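Putative TIM-barrel metal-dependent hydrolase (Mycobacterium avium subsp. paratuberculosis S397, PDB 4DZI) probably acts as an amidohydrolase that uses a pair of bound metal ions for hydrolysis. Local coordinates at residues F317-P321 / V322-R326. Numbering follows the deposited sequence.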
loop_
_atom_site.group_PDB
_atom_site.type_symbol
_atom_site.label_atom_id
_atom_site.label_comp_id
_atom_site.label_asym_id
_atom_site.label_seq_id
_atom_site.Cartn_x
_atom_site.Cartn_y
_atom_site.Cartn_z
ATOM N N PHE C 317 -5.171 20.951 -6.742
ATOM C CA PHE C 317 -4.233 21.352 -5.710
ATOM C C PHE C 317 -3.982 22.867 -5.714
ATOM O O PHE C 317 -2.883 23.331 -6.026
ATOM C CB PHE C 317 -2.948 20.532 -5.829
ATOM C CG PHE C 317 -3.157 19.064 -5.555
ATOM C CD1 PHE C 317 -3.590 18.210 -6.555
ATOM C CD2 PHE C 317 -2.977 18.553 -4.276
ATOM C CE1 PHE C 317 -3.806 16.863 -6.293
ATOM C CE2 PHE C 317 -3.190 17.215 -4.009
ATOM C CZ PHE C 317 -3.603 16.362 -5.013
ATOM N N PRO C 318 -5.000 23.635 -5.296
ATOM C CA PRO C 318 -4.778 25.076 -5.204
ATOM C C PRO C 318 -3.692 25.428 -4.209
ATOM O O PRO C 318 -3.129 26.514 -4.269
ATOM C CB PRO C 318 -6.135 25.611 -4.728
ATOM C CG PRO C 318 -6.828 24.425 -4.112
ATOM C CD PRO C 318 -6.385 23.271 -4.974
ATOM N N GLU C 319 -3.430 24.532 -3.255
ATOM C CA GLU C 319 -2.326 24.707 -2.313
ATOM C C GLU C 319 -1.347 23.542 -2.427
ATOM O O GLU C 319 -1.640 22.543 -3.081
ATOM C CB GLU C 319 -2.868 24.810 -0.891
ATOM C CG GLU C 319 -3.653 26.087 -0.639
ATOM C CD GLU C 319 -4.258 26.105 0.743
ATOM O OE1 GLU C 319 -3.707 25.406 1.624
ATOM O OE2 GLU C 319 -5.278 26.801 0.950
ATOM N N ASP C 320 -0.185 23.681 -1.804
ATOM C CA ASP C 320 0.868 22.689 -1.865
ATOM C C ASP C 320 0.548 21.612 -0.825
ATOM O O ASP C 320 0.572 21.887 0.377
ATOM C CB ASP C 320 2.196 23.369 -1.572
ATOM C CG ASP C 320 3.371 22.414 -1.583
ATOM O OD1 ASP C 320 3.171 21.179 -1.484
ATOM O OD2 ASP C 320 4.520 22.899 -1.680
ATOM N N PRO C 321 0.223 20.389 -1.282
ATOM C CA PRO C 321 -0.233 19.361 -0.326
ATOM C C PRO C 321 0.895 18.885 0.626
ATOM O O PRO C 321 0.617 18.409 1.753
ATOM C CB PRO C 321 -0.706 18.218 -1.269
ATOM C CG PRO C 321 0.228 18.358 -2.460
ATOM C CD PRO C 321 0.256 19.870 -2.667
ATOM N N VAL C 322 2.150 19.000 0.203
ATOM C CA VAL C 322 3.264 18.658 1.071
ATOM C C VAL C 322 3.409 19.674 2.207
ATOM O O VAL C 322 3.733 19.318 3.341
ATOM C CB VAL C 322 4.585 18.550 0.298
ATOM C CG1 VAL C 322 5.726 18.261 1.245
ATOM C CG2 VAL C 322 4.460 17.467 -0.778
ATOM N N GLU C 323 3.215 20.952 1.890
ATOM C CA GLU C 323 3.268 21.966 2.933
ATOM C C GLU C 323 2.108 21.809 3.924
ATOM O O GLU C 323 2.265 22.096 5.109
ATOM C CB GLU C 323 3.311 23.370 2.327
ATOM C CG GLU C 323 4.652 23.642 1.642
ATOM C CD GLU C 323 5.848 23.278 2.520
ATOM O OE1 GLU C 323 5.937 23.842 3.629
ATOM O OE2 GLU C 323 6.700 22.438 2.119
ATOM N N GLN C 324 0.955 21.362 3.434
ATOM C CA GLN C 324 -0.172 21.050 4.322
ATOM C C GLN C 324 0.210 19.925 5.241
ATOM O O GLN C 324 -0.074 19.990 6.424
ATOM C CB GLN C 324 -1.443 20.697 3.551
ATOM C CG GLN C 324 -2.035 21.906 2.822
ATOM C CD GLN C 324 -3.283 21.544 2.070
ATOM O OE1 GLN C 324 -3.462 20.391 1.683
ATOM N NE2 GLN C 324 -4.169 22.525 1.855
ATOM N N LEU C 325 0.869 18.896 4.711
ATOM C CA LEU C 325 1.354 17.811 5.598
ATOM C C LEU C 325 2.280 18.349 6.691
ATOM O O LEU C 325 2.139 18.000 7.876
ATOM C CB LEU C 325 2.043 16.697 4.800
ATOM C CG LEU C 325 2.723 15.580 5.599
ATOM C CD1 LEU C 325 1.687 14.717 6.346
ATOM C CD2 LEU C 325 3.565 14.731 4.636
ATOM N N ARG C 326 3.228 19.203 6.303
ATOM C CA ARG C 326 4.211 19.740 7.226
ATOM C C ARG C 326 3.607 20.726 8.210
ATOM O O ARG C 326 4.101 20.864 9.336
ATOM C CB ARG C 326 5.340 20.447 6.480
ATOM C CG ARG C 326 6.080 19.487 5.590
ATOM C CD ARG C 326 7.164 20.166 4.737
ATOM N NE ARG C 326 8.165 19.157 4.411
ATOM C CZ ARG C 326 8.833 19.081 3.267
ATOM N NH1 ARG C 326 8.608 19.984 2.312
ATOM N NH2 ARG C 326 9.717 18.089 3.088
#
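D320 caps the N-terminus of helix 321-328, its OD1 facing the backbone N-H groups of V322 and E323. OD1 accepts from V322 N at 2.9 Å, met on its anti side and somewhat out of the carboxylate plane. A weak, longer bond comes from E323 N to the same OD1 at 3.4 Å. D320 chi1 of 179° sets CG beside the carbonyl carbon, toward the start of the helix, and P321, the first helical residue, has no N-H to offer. The regular helix bonds start beside the cap, Q324 N to D320 O at 3.1 Å and L325 N to P321 O at 3.0 Å.

One residue earlier, E319 reaches across to Q324. The two side chains run at about a right angle, and Q324 NE2 gives a hydrogen to E319 OE1 at 2.9 Å, approaching from above the carboxylate plane. T282 OG1 also accepts from that NE2, tying the loop to helix 280-283. This loop leads from helix 298-312 into helix 321-328, just before strand 329-331 of the parallel sheet; P321, Q324 and L325 pack on I276 of helix 266-277, and L325 also on I303.

On the exposed side, D320 OD2 lies 4.4 Å from E323 OE2. E323 bends at chi2, and its OE2 meets R326 NH1 in the guanidinium plane at 3.1 Å. That salt bridge probably offsets the repulsion between the two acids, and the negative cap should interact favourably with the helix dipole.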